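Local coordinates for nuclear movement protein (Encephalitozoon cuniculi, PDB 2O30) that is of unknown function but carries a CS domain of the p23 and NudC kind, and so probably binds unfolded proteins as a chaperone-like factor, at residues W9-N14 / E82-L87; I31-V36 / L63-N68; K38-K43 / G52-E57; H56-S61 / V74-K79. The protein carries 1 engineered substitution. All blocks are in the same frame, centred on the assembly; numbering follows the deposited sequence.

Interaction 1: W9-N14 / E82-L87; sequences WDQELN and EWWDSL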
# COMPACT_ATOMS: atom_id res chain seq x y z
N TRP A 9 -6.82 13.60 13.50
CA TRP A 9 -8.00 12.98 12.93
C TRP A 9 -9.25 13.52 13.63
O TRP A 9 -9.17 14.08 14.73
CB TRP A 9 -7.95 11.45 13.09
CG TRP A 9 -8.09 10.98 14.54
CD1 TRP A 9 -7.12 11.00 15.50
CD2 TRP A 9 -9.27 10.44 15.17
NE1 TRP A 9 -7.62 10.50 16.70
CE2 TRP A 9 -8.94 10.16 16.51
CE3 TRP A 9 -10.58 10.18 14.72
CZ2 TRP A 9 -9.87 9.63 17.43
CZ3 TRP A 9 -11.50 9.62 15.62
CH2 TRP A 9 -11.13 9.36 16.96
N ASP A 10 -10.38 13.32 12.97
CA ASP A 10 -11.67 13.71 13.53
C ASP A 10 -12.72 12.77 12.96
O ASP A 10 -12.39 11.89 12.16
CB ASP A 10 -12.02 15.16 13.21
CG ASP A 10 -12.13 15.43 11.73
OD1 ASP A 10 -13.18 15.15 11.12
OD2 ASP A 10 -11.15 15.96 11.16
N GLN A 11 -13.96 12.93 13.40
CA GLN A 11 -14.99 11.98 13.00
C GLN A 11 -16.38 12.62 12.93
O GLN A 11 -16.66 13.59 13.64
CB GLN A 11 -15.02 10.78 13.96
CG GLN A 11 -15.47 11.11 15.40
CD GLN A 11 -15.41 9.90 16.28
OE1 GLN A 11 -15.95 8.83 15.93
NE2 GLN A 11 -14.71 10.02 17.41
N GLU A 12 -17.19 12.07 12.04
CA GLU A 12 -18.63 12.27 12.02
C GLU A 12 -19.19 10.95 12.51
O GLU A 12 -18.46 9.95 12.61
CB GLU A 12 -19.14 12.49 10.60
CG GLU A 12 -18.36 13.53 9.81
CD GLU A 12 -18.85 14.93 10.05
OE1 GLU A 12 -19.00 15.32 11.23
OE2 GLU A 12 -19.07 15.65 9.05
N LEU A 13 -20.50 10.89 12.77
CA LEU A 13 -21.06 9.61 13.21
C LEU A 13 -20.74 8.45 12.27
O LEU A 13 -20.49 7.34 12.73
CB LEU A 13 -22.58 9.74 13.43
CG LEU A 13 -23.26 8.51 14.06
CD1 LEU A 13 -22.63 8.10 15.39
CD2 LEU A 13 -24.74 8.85 14.26
N ASN A 14 -20.68 8.72 10.97
CA ASN A 14 -20.50 7.69 9.96
C ASN A 14 -19.16 7.74 9.20
O ASN A 14 -18.97 6.98 8.26
CB ASN A 14 -21.64 7.78 8.93
CG ASN A 14 -21.62 9.07 8.11
OD1 ASN A 14 -21.19 10.13 8.57
ND2 ASN A 14 -22.14 8.98 6.88
N GLU A 82 -21.24 4.82 14.80
CA GLU A 82 -20.96 4.90 16.23
C GLU A 82 -19.73 5.79 16.42
O GLU A 82 -18.87 5.84 15.53
CB GLU A 82 -20.69 3.50 16.80
CG GLU A 82 -19.36 2.89 16.40
CD GLU A 82 -19.25 1.40 16.68
OE1 GLU A 82 -20.01 0.91 17.57
OE2 GLU A 82 -18.40 0.72 16.04
N TRP A 83 -19.67 6.49 17.55
CA TRP A 83 -18.46 7.27 17.87
C TRP A 83 -17.31 6.32 18.19
O TRP A 83 -17.50 5.25 18.78
CB TRP A 83 -18.70 8.29 19.00
CG TRP A 83 -19.88 9.17 18.79
CD1 TRP A 83 -21.03 9.20 19.54
CD2 TRP A 83 -20.05 10.14 17.77
NE1 TRP A 83 -21.89 10.13 19.06
CE2 TRP A 83 -21.32 10.74 17.96
CE3 TRP A 83 -19.25 10.58 16.70
CZ2 TRP A 83 -21.80 11.75 17.14
CZ3 TRP A 83 -19.74 11.59 15.88
CH2 TRP A 83 -21.01 12.15 16.09
N TRP A 84 -16.10 6.71 17.79
CA TRP A 84 -14.88 5.96 18.12
C TRP A 84 -14.13 6.71 19.20
O TRP A 84 -13.91 7.92 19.06
CB TRP A 84 -13.95 5.89 16.90
CG TRP A 84 -14.42 5.08 15.73
CD1 TRP A 84 -15.71 4.68 15.43
CD2 TRP A 84 -13.59 4.58 14.68
NE1 TRP A 84 -15.71 3.95 14.25
CE2 TRP A 84 -14.43 3.88 13.77
CE3 TRP A 84 -12.21 4.66 14.41
CZ2 TRP A 84 -13.93 3.26 12.61
CZ3 TRP A 84 -11.72 4.04 13.26
CH2 TRP A 84 -12.58 3.35 12.38
N ASP A 85 -13.73 6.00 20.25
CA ASP A 85 -12.88 6.55 21.31
C ASP A 85 -11.47 6.94 20.85
O ASP A 85 -10.85 7.87 21.39
CB ASP A 85 -12.73 5.53 22.45
CG ASP A 85 -13.97 5.39 23.31
OD1 ASP A 85 -15.01 6.04 23.02
OD2 ASP A 85 -13.91 4.62 24.29
N SER A 86 -10.94 6.19 19.88
CA SER A 86 -9.60 6.44 19.34
C SER A 86 -9.62 6.07 17.86
O SER A 86 -10.54 5.40 17.40
CB SER A 86 -8.55 5.65 20.12
OG SER A 86 -8.70 4.25 19.93
N LEU A 87 -8.61 6.53 17.11
CA LEU A 87 -8.53 6.20 15.69
C LEU A 87 -8.07 4.76 15.52
O LEU A 87 -8.60 4.03 14.67
CB LEU A 87 -7.52 7.11 15.00
CG LEU A 87 -7.31 6.86 13.51
CD1 LEU A 87 -8.61 7.14 12.72
CD2 LEU A 87 -6.18 7.76 13.00
O HOH W 1 -6.81 8.53 18.99

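Interaction 2: I31-V36 / L63-N68; sequences IKIRMV and LWWVIN. Engineered in segment 31-36: M35 (natural residue Ile).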
# COMPACT_ATOMS: atom_id res chain seq x y z
N ILE A 31 2.72 10.41 -1.87
CA ILE A 31 1.66 10.03 -0.93
C ILE A 31 1.19 8.62 -1.23
O ILE A 31 0.64 8.35 -2.30
CB ILE A 31 0.48 11.03 -0.94
CG1 ILE A 31 0.97 12.38 -0.42
CG2 ILE A 31 -0.68 10.50 -0.08
CD1 ILE A 31 0.24 13.55 -0.97
N LYS A 32 1.42 7.72 -0.29
CA LYS A 32 1.04 6.33 -0.46
C LYS A 32 0.07 5.94 0.64
O LYS A 32 0.41 6.02 1.80
CB LYS A 32 2.28 5.44 -0.43
CG LYS A 32 3.20 5.63 -1.66
CD LYS A 32 4.41 4.68 -1.58
CE LYS A 32 5.24 4.68 -2.88
NZ LYS A 32 4.58 5.41 -4.00
N ILE A 33 -1.13 5.52 0.26
CA ILE A 33 -2.18 5.16 1.24
C ILE A 33 -2.77 3.80 0.85
O ILE A 33 -3.17 3.60 -0.30
CB ILE A 33 -3.30 6.24 1.29
CG1 ILE A 33 -2.69 7.59 1.68
CG2 ILE A 33 -4.39 5.84 2.29
CD1 ILE A 33 -3.62 8.81 1.51
N ARG A 34 -2.79 2.88 1.80
CA ARG A 34 -3.39 1.55 1.61
C ARG A 34 -4.21 1.18 2.85
O ARG A 34 -3.71 1.30 3.96
CB ARG A 34 -2.31 0.49 1.42
CG ARG A 34 -2.85 -0.94 1.25
CD ARG A 34 -1.74 -1.97 1.00
NE ARG A 34 -0.86 -2.20 2.15
CZ ARG A 34 0.44 -1.93 2.19
NH1 ARG A 34 1.07 -1.44 1.13
NH2 ARG A 34 1.14 -2.19 3.29
N MSE A 35 -5.44 0.71 2.64
CA MSE A 35 -6.19 0.08 3.70
C MSE A 35 -6.60 -1.31 3.20
O MSE A 35 -7.09 -1.43 2.08
CB MSE A 35 -7.43 0.90 4.06
CG MSE A 35 -7.16 2.23 4.74
SE MSE A 35 -8.71 2.87 5.49
CE MSE A 35 -8.95 1.50 6.58
N VAL A 36 -6.37 -2.32 4.03
CA VAL A 36 -6.86 -3.68 3.79
C VAL A 36 -7.49 -4.15 5.10
O VAL A 36 -6.81 -4.25 6.13
CB VAL A 36 -5.72 -4.66 3.39
CG1 VAL A 36 -6.30 -6.06 3.10
CG2 VAL A 36 -4.98 -4.14 2.17
N LEU A 63 -12.70 4.93 0.65
CA LEU A 63 -11.46 5.68 0.96
C LEU A 63 -11.17 6.72 -0.12
O LEU A 63 -11.18 6.41 -1.31
CB LEU A 63 -10.28 4.73 1.08
CG LEU A 63 -8.90 5.31 1.40
CD1 LEU A 63 -8.95 6.08 2.68
CD2 LEU A 63 -7.87 4.18 1.48
N TRP A 64 -10.95 7.96 0.30
CA TRP A 64 -10.67 9.04 -0.65
C TRP A 64 -9.69 9.99 0.03
O TRP A 64 -9.65 10.10 1.24
CB TRP A 64 -11.96 9.78 -1.02
CG TRP A 64 -11.77 10.94 -1.97
CD1 TRP A 64 -11.98 12.27 -1.70
CD2 TRP A 64 -11.30 10.87 -3.32
NE1 TRP A 64 -11.67 13.03 -2.81
CE2 TRP A 64 -11.25 12.20 -3.81
CE3 TRP A 64 -10.93 9.82 -4.16
CZ2 TRP A 64 -10.83 12.50 -5.13
CZ3 TRP A 64 -10.50 10.13 -5.47
CH2 TRP A 64 -10.48 11.45 -5.93
N TRP A 65 -8.89 10.66 -0.77
CA TRP A 65 -8.01 11.69 -0.22
C TRP A 65 -7.76 12.75 -1.27
O TRP A 65 -7.91 12.49 -2.46
CB TRP A 65 -6.70 11.10 0.26
CG TRP A 65 -5.86 10.42 -0.78
CD1 TRP A 65 -5.96 9.13 -1.22
CD2 TRP A 65 -4.79 11.02 -1.51
NE1 TRP A 65 -4.99 8.88 -2.18
CE2 TRP A 65 -4.26 10.03 -2.37
CE3 TRP A 65 -4.21 12.30 -1.50
CZ2 TRP A 65 -3.19 10.28 -3.24
CZ3 TRP A 65 -3.13 12.55 -2.36
CH2 TRP A 65 -2.63 11.54 -3.22
N VAL A 66 -7.44 13.94 -0.80
CA VAL A 66 -7.08 15.06 -1.68
C VAL A 66 -6.07 15.92 -0.95
O VAL A 66 -5.92 15.81 0.27
CB VAL A 66 -8.29 15.96 -2.06
CG1 VAL A 66 -9.19 15.29 -3.11
CG2 VAL A 66 -9.06 16.42 -0.82
N ILE A 67 -5.37 16.78 -1.69
CA ILE A 67 -4.46 17.75 -1.09
C ILE A 67 -5.14 19.12 -1.10
O ILE A 67 -5.57 19.60 -2.16
CB ILE A 67 -3.10 17.81 -1.83
CG1 ILE A 67 -2.41 16.44 -1.80
CG2 ILE A 67 -2.22 18.91 -1.23
CD1 ILE A 67 -1.20 16.29 -2.72
N ASN A 68 -5.26 19.73 0.08
CA ASN A 68 -5.74 21.10 0.23
C ASN A 68 -4.60 21.98 0.74
O ASN A 68 -4.24 21.92 1.91
CB ASN A 68 -6.92 21.15 1.21
CG ASN A 68 -8.17 20.48 0.66
OD1 ASN A 68 -8.70 19.54 1.26
ND2 ASN A 68 -8.61 20.94 -0.50

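Interaction 3: K38-K43 / G52-E57; sequences KKICVK and GELLHE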
# COMPACT_ATOMS: atom_id res chain seq x y z
N LYS A 38 -8.95 -3.65 8.36
CA LYS A 38 -8.79 -2.53 9.29
C LYS A 38 -7.37 -1.98 9.30
O LYS A 38 -7.11 -0.96 9.93
CB LYS A 38 -9.19 -2.92 10.73
CG LYS A 38 -10.66 -3.23 10.88
CD LYS A 38 -11.12 -3.04 12.32
CE LYS A 38 -10.37 -3.92 13.29
NZ LYS A 38 -10.46 -3.41 14.70
N LYS A 39 -6.47 -2.67 8.60
CA LYS A 39 -5.05 -2.30 8.53
C LYS A 39 -4.89 -1.07 7.66
O LYS A 39 -5.43 -1.00 6.56
CB LYS A 39 -4.22 -3.46 7.95
CG LYS A 39 -4.29 -4.77 8.74
CD LYS A 39 -3.51 -4.70 10.06
CE LYS A 39 -3.67 -5.99 10.89
NZ LYS A 39 -3.36 -5.73 12.33
N ILE A 40 -4.17 -0.09 8.17
CA ILE A 40 -3.97 1.16 7.45
C ILE A 40 -2.48 1.50 7.41
O ILE A 40 -1.77 1.39 8.41
CB ILE A 40 -4.80 2.29 8.10
CG1 ILE A 40 -4.52 3.64 7.40
CG2 ILE A 40 -4.54 2.33 9.61
CD1 ILE A 40 -5.34 4.81 7.97
N CYS A 41 -2.01 1.86 6.22
CA CYS A 41 -0.64 2.29 6.01
C CYS A 41 -0.68 3.60 5.23
O CYS A 41 -1.26 3.65 4.13
CB CYS A 41 0.12 1.25 5.19
SG CYS A 41 1.80 1.80 4.81
N VAL A 42 -0.10 4.65 5.79
CA VAL A 42 -0.01 5.94 5.10
C VAL A 42 1.46 6.35 5.14
O VAL A 42 2.06 6.42 6.20
CB VAL A 42 -0.88 7.03 5.79
CG1 VAL A 42 -0.66 8.40 5.12
CG2 VAL A 42 -2.36 6.63 5.76
N LYS A 43 2.03 6.61 3.98
CA LYS A 43 3.42 7.06 3.92
C LYS A 43 3.51 8.35 3.14
O LYS A 43 2.72 8.59 2.24
CB LYS A 43 4.31 5.99 3.31
CG LYS A 43 4.25 4.67 4.06
CD LYS A 43 5.55 3.89 3.92
CE LYS A 43 5.71 3.31 2.55
NZ LYS A 43 6.76 2.23 2.59
N GLY A 52 -0.94 1.06 11.31
CA GLY A 52 -1.67 0.43 12.40
C GLY A 52 -2.96 -0.20 11.98
O GLY A 52 -3.14 -0.56 10.81
N GLU A 53 -3.87 -0.34 12.94
CA GLU A 53 -5.14 -0.96 12.69
C GLU A 53 -6.20 -0.02 13.23
O GLU A 53 -6.10 0.43 14.36
CB GLU A 53 -5.21 -2.31 13.41
CG GLU A 53 -6.49 -3.07 13.18
CD GLU A 53 -6.35 -4.54 13.54
OE1 GLU A 53 -6.02 -4.83 14.72
OE2 GLU A 53 -6.55 -5.39 12.64
N LEU A 54 -7.20 0.28 12.40
CA LEU A 54 -8.27 1.18 12.78
C LEU A 54 -9.07 0.52 13.89
O LEU A 54 -9.15 -0.70 13.95
CB LEU A 54 -9.17 1.48 11.59
CG LEU A 54 -8.58 2.40 10.51
CD1 LEU A 54 -9.66 2.72 9.49
CD2 LEU A 54 -8.06 3.67 11.10
N LEU A 55 -9.66 1.33 14.76
CA LEU A 55 -10.41 0.81 15.91
C LEU A 55 -11.59 -0.08 15.50
O LEU A 55 -11.85 -1.12 16.14
CB LEU A 55 -10.89 1.96 16.80
CG LEU A 55 -11.56 1.50 18.11
CD1 LEU A 55 -10.63 0.65 18.93
CD2 LEU A 55 -12.02 2.70 18.89
N HIS A 56 -12.31 0.32 14.46
CA HIS A 56 -13.45 -0.44 13.95
C HIS A 56 -13.41 -0.52 12.43
O HIS A 56 -12.60 0.15 11.77
CB HIS A 56 -14.78 0.18 14.37
CG HIS A 56 -14.94 0.32 15.86
ND1 HIS A 56 -15.10 -0.76 16.69
CD2 HIS A 56 -14.94 1.42 16.66
CE1 HIS A 56 -15.20 -0.35 17.94
NE2 HIS A 56 -15.11 0.97 17.95
N GLU A 57 -14.31 -1.33 11.87
CA GLU A 57 -14.36 -1.56 10.44
C GLU A 57 -14.81 -0.33 9.64
O GLU A 57 -15.67 0.46 10.07
CB GLU A 57 -15.22 -2.80 10.12
CG GLU A 57 -14.49 -4.08 10.52
CD GLU A 57 -15.23 -5.36 10.18
OE1 GLU A 57 -15.83 -5.47 9.08
OE2 GLU A 57 -15.21 -6.28 11.03
O HOH W 2 -8.27 -6.21 9.71

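Interaction 4: H56-S61 / V74-K79; sequences HEVDVS and VNVTKK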
# COMPACT_ATOMS: atom_id res chain seq x y z
N HIS A 56 -12.31 0.32 14.46
CA HIS A 56 -13.45 -0.44 13.95
C HIS A 56 -13.41 -0.52 12.43
O HIS A 56 -12.60 0.15 11.77
CB HIS A 56 -14.78 0.18 14.37
CG HIS A 56 -14.94 0.32 15.86
ND1 HIS A 56 -15.10 -0.76 16.69
CD2 HIS A 56 -14.94 1.42 16.66
CE1 HIS A 56 -15.20 -0.35 17.94
NE2 HIS A 56 -15.11 0.97 17.95
N GLU A 57 -14.31 -1.33 11.87
CA GLU A 57 -14.36 -1.56 10.44
C GLU A 57 -14.81 -0.33 9.64
O GLU A 57 -15.67 0.46 10.07
CB GLU A 57 -15.22 -2.80 10.12
CG GLU A 57 -14.49 -4.08 10.52
CD GLU A 57 -15.23 -5.36 10.18
OE1 GLU A 57 -15.83 -5.47 9.08
OE2 GLU A 57 -15.21 -6.28 11.03
N VAL A 58 -14.17 -0.17 8.48
CA VAL A 58 -14.58 0.87 7.53
C VAL A 58 -14.87 0.26 6.16
O VAL A 58 -14.47 -0.87 5.87
CB VAL A 58 -13.50 1.97 7.39
CG1 VAL A 58 -13.31 2.68 8.74
CG2 VAL A 58 -12.18 1.37 6.93
N ASP A 59 -15.60 1.00 5.34
CA ASP A 59 -15.82 0.62 3.95
C ASP A 59 -14.57 1.02 3.15
O ASP A 59 -14.44 2.16 2.73
CB ASP A 59 -17.06 1.32 3.41
CG ASP A 59 -17.32 1.00 1.94
OD1 ASP A 59 -16.55 0.23 1.34
OD2 ASP A 59 -18.30 1.54 1.39
N VAL A 60 -13.65 0.08 2.95
CA VAL A 60 -12.36 0.42 2.33
C VAL A 60 -12.53 1.03 0.93
O VAL A 60 -11.77 1.93 0.54
CB VAL A 60 -11.35 -0.76 2.35
CG1 VAL A 60 -10.13 -0.45 1.50
CG2 VAL A 60 -10.91 -1.05 3.78
N SER A 61 -13.56 0.59 0.21
CA SER A 61 -13.87 1.16 -1.12
C SER A 61 -14.21 2.67 -1.11
O SER A 61 -14.08 3.35 -2.13
CB SER A 61 -14.99 0.36 -1.82
OG SER A 61 -16.27 0.70 -1.30
N VAL A 74 -7.81 12.87 4.28
CA VAL A 74 -8.21 11.49 3.96
C VAL A 74 -9.57 11.26 4.62
O VAL A 74 -9.80 11.71 5.75
CB VAL A 74 -7.18 10.50 4.52
CG1 VAL A 74 -7.50 9.08 4.14
CG2 VAL A 74 -5.74 10.87 4.04
N ASN A 75 -10.48 10.60 3.90
CA ASN A 75 -11.83 10.35 4.43
C ASN A 75 -12.17 8.89 4.12
O ASN A 75 -11.83 8.38 3.05
CB ASN A 75 -12.79 11.30 3.71
CG ASN A 75 -14.23 11.01 4.01
OD1 ASN A 75 -14.90 10.30 3.24
ND2 ASN A 75 -14.74 11.56 5.12
N VAL A 76 -12.82 8.20 5.06
CA VAL A 76 -13.32 6.85 4.81
C VAL A 76 -14.60 6.68 5.63
O VAL A 76 -14.71 7.25 6.73
CB VAL A 76 -12.28 5.71 5.13
CG1 VAL A 76 -11.92 5.63 6.60
CG2 VAL A 76 -12.78 4.34 4.64
N THR A 77 -15.55 5.92 5.08
CA THR A 77 -16.86 5.76 5.73
C THR A 77 -16.80 4.61 6.73
O THR A 77 -16.24 3.57 6.43
CB THR A 77 -17.95 5.51 4.66
OG1 THR A 77 -18.03 6.64 3.78
CG2 THR A 77 -19.32 5.27 5.31
N LYS A 78 -17.39 4.79 7.92
CA LYS A 78 -17.46 3.74 8.92
C LYS A 78 -18.49 2.69 8.50
O LYS A 78 -19.51 3.03 7.93
CB LYS A 78 -17.90 4.32 10.27
CG LYS A 78 -16.91 5.30 10.91
CD LYS A 78 -17.60 6.02 12.07
CE LYS A 78 -16.65 6.94 12.83
NZ LYS A 78 -17.46 7.62 13.94
N LYS A 79 -18.22 1.43 8.82
CA LYS A 79 -19.22 0.37 8.57
C LYS A 79 -20.42 0.51 9.50
O LYS A 79 -21.57 0.29 9.09
CB LYS A 79 -18.59 -1.02 8.71
CG LYS A 79 -17.95 -1.52 7.41
CD LYS A 79 -17.65 -3.02 7.44
CE LYS A 79 -16.63 -3.41 6.35
NZ LYS A 79 -16.20 -4.85 6.46

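Interaction 1: W9-N14 / E82-L87
W9 faces L87 and L13 faces E82 with CA atoms 7.3 Å and 5.6 Å apart, so that 82-87 runs antiparallel beside strand 8-12 without regular strand pairing. This is an extended tail laid along the CS-domain β-sandwich, and it illustrates how one side-chain amide can pair with both the N-H and the C=O of a single residue's backbone. Q11 presents its carboxamide to the backbone of W84 in two matched bonds. W84 N reaches Q11 OE1 at 2.8 Å, nearly straight (168°) and on a lone pair. Q11 NE2 returns a bond to W84 O, also 2.8 Å, within the amide plane. The torsion about CA-CB sets CG between the backbone N and the carbonyl carbon (chi1 67°), and the extended chain beyond carries the amide across the gap. OE1 takes a second bond from K78 NZ, a buried ammonium that also holds E12 O and E82 O and lies against the W84 ring in a cation-pi contact.

Two indoles frame this exchange. The W83 ring stands almost upright to the Q11 amide (82° between planes), with OE1 at its edge, while L13 CD1 sits over one face, 4.0 Å from the centroid of the six-membered ring. At the other end, L87 CB rests squarely over W9, 3.6 Å from the five-membered ring centroid, and W84 O lies at the edge of the same indole. A water bridges beyond that ring, accepting a weak bond from W9 NE1 at 3.1 Å and another from L87 N at 3.3 Å.

Interaction 2: I31-V36 / L63-N68
I31 and I33 come down together on one face of W65, a contact between the two β-sheets packed face to face in the CS-domain sandwich. Strands 31-36 and 63-68 run nearly antiparallel (167°) with axes 9.2 Å apart, a separation bridged by side chains alone. The two isoleucines share the indole between them: I31 CG2 lies over the six-membered ring, 3.9 Å from its centroid, and I33 CD1 over the five-membered ring at 3.6 Å, each on its own half of the indole, away from its overall centre. In W65, chi1 (62°) puts CG between the backbone N and the carbonyl carbon, and chi2 near -86° turns the face toward strand 31-36. At the indole's edge, in its plane, lies I67 CG1, whose neighbour I67 CD1 meets I31 CD1 at 3.6 Å.

Toward the other end L63 takes over. Its CD2 wedges between I33 CG2 and the CG of M35, an engineered selenomethionine, 3.9 Å from each. The alternate residues point outward from the sandwich: R34 reaches a second subunit, where it bonds W65 O and lies against the rings of W64 and W65 of that chain. R34 NH2 hydrogen-bonds O3 of a dithiothreitol molecule, probably from the crystallisation liquor.

Interaction 3: K38-K43 / G52-E57
The flat groups that receive K38 are the peptide carbonyls of L54 and L55, approached from different directions: K38 NZ lies in the plane of the L54 carbonyl, 3.1 Å from L54 O, but above the plane of the next, 3.0 Å from L55 O and 73° out of it. The H56 ring beside them has L55 CG over one face and W84 edge-to-face with it. Here the chain leaves a β-hairpin, strands 39-44 and 47-51 of the CS-domain sandwich, and turns a corner. K38 follows that turn through a bend at chi3 (-60°), its CB against E53 CG at 3.6 Å and its CD over the H56 peptide.

The hairpin itself closes by antiparallel pairing. I40 and G52 form a hydrogen-bonded pair, with I40 N to G52 O at 2.9 Å and G52 N to I40 O at 3.0 Å. L54 N then gives a straight bond to K38 O (2.8 Å). Between these, the non-hydrogen-bonded pair K39 and E53 makes a salt bridge on the outer face, long and weak, from NZ to OE2 at 3.2 Å. On the inner face I40 CG2 meets L54 CD2 at 4.1 Å.

Interaction 4: H56-S61 / V74-K79
V58 and V76 make the tight side of this contact, their side chains crossing at about a right angle with V58 CB 3.7 Å from V76 CG2. Both valines also press on backbone oxygens: V58 CB lies 3.3 Å from T77 O, and V76 CG2 lies 3.3 Å from D59 O. V76 can do this because CG2 stands opposite its backbone N, on the side of D59, while CG1 turns to meet V58 CG1. T77 O is gripped as well, since D59 N reaches it at 2.9 Å almost along the C=O axis. On this buried side, M35 and W84 also pack on V58.

The strands involved, 58-59 and 71-78, belong to the CS-domain β-sandwich, and V58 and K78 form an antiparallel non-hydrogen-bonded pair there. The pairing is brief, and the end-to-end directions of the touching parts lie 117° apart. S62 OG, just past the turn, bonds both D59 O and T77 N and so links the two chain segments.

Toward solvent the contact becomes polar and extended. K79 N bonds E57 O at 3.0 Å, from 38° above the carbonyl plane. The K79 side chain, stretched out beyond CG, then crosses E57 at a slant, bringing K79 CD to 3.6 Å from E57 CB, and finishes in an exposed salt bridge with NZ 2.7 Å from E57 OE1. Further along the same segment as E57, D59 turns its carboxylate to its own chain: S61 OG gives OD1 a 2.7 Å bond on the syn side but tilted from the carboxylate plane, and S61 N adds a weak, bent one.

Overall arrangement
Together these contacts build a small β-sandwich. Interaction 1 spans the chain and encloses the other three in sequence. Within it, interactions 2 and 4 alternate their segments, and interaction 3 is nested inside interaction 2. Interaction 2 packs the two sheets together; interactions 3 and 4, each about 12 Å away centre to centre, share H56 and E57 and hold the chain where it passes between the sheets. Strand 31-36 pairs with 39-44 of interaction 3, and strand 63-68 with 71-78 of interaction 4. Interaction 1, about 18 Å from interaction 2 by centres, lays the C-terminal segment on edge strand 8-12, and K78 links it to interaction 4. Interactions 2 and 3 touch the second subunit.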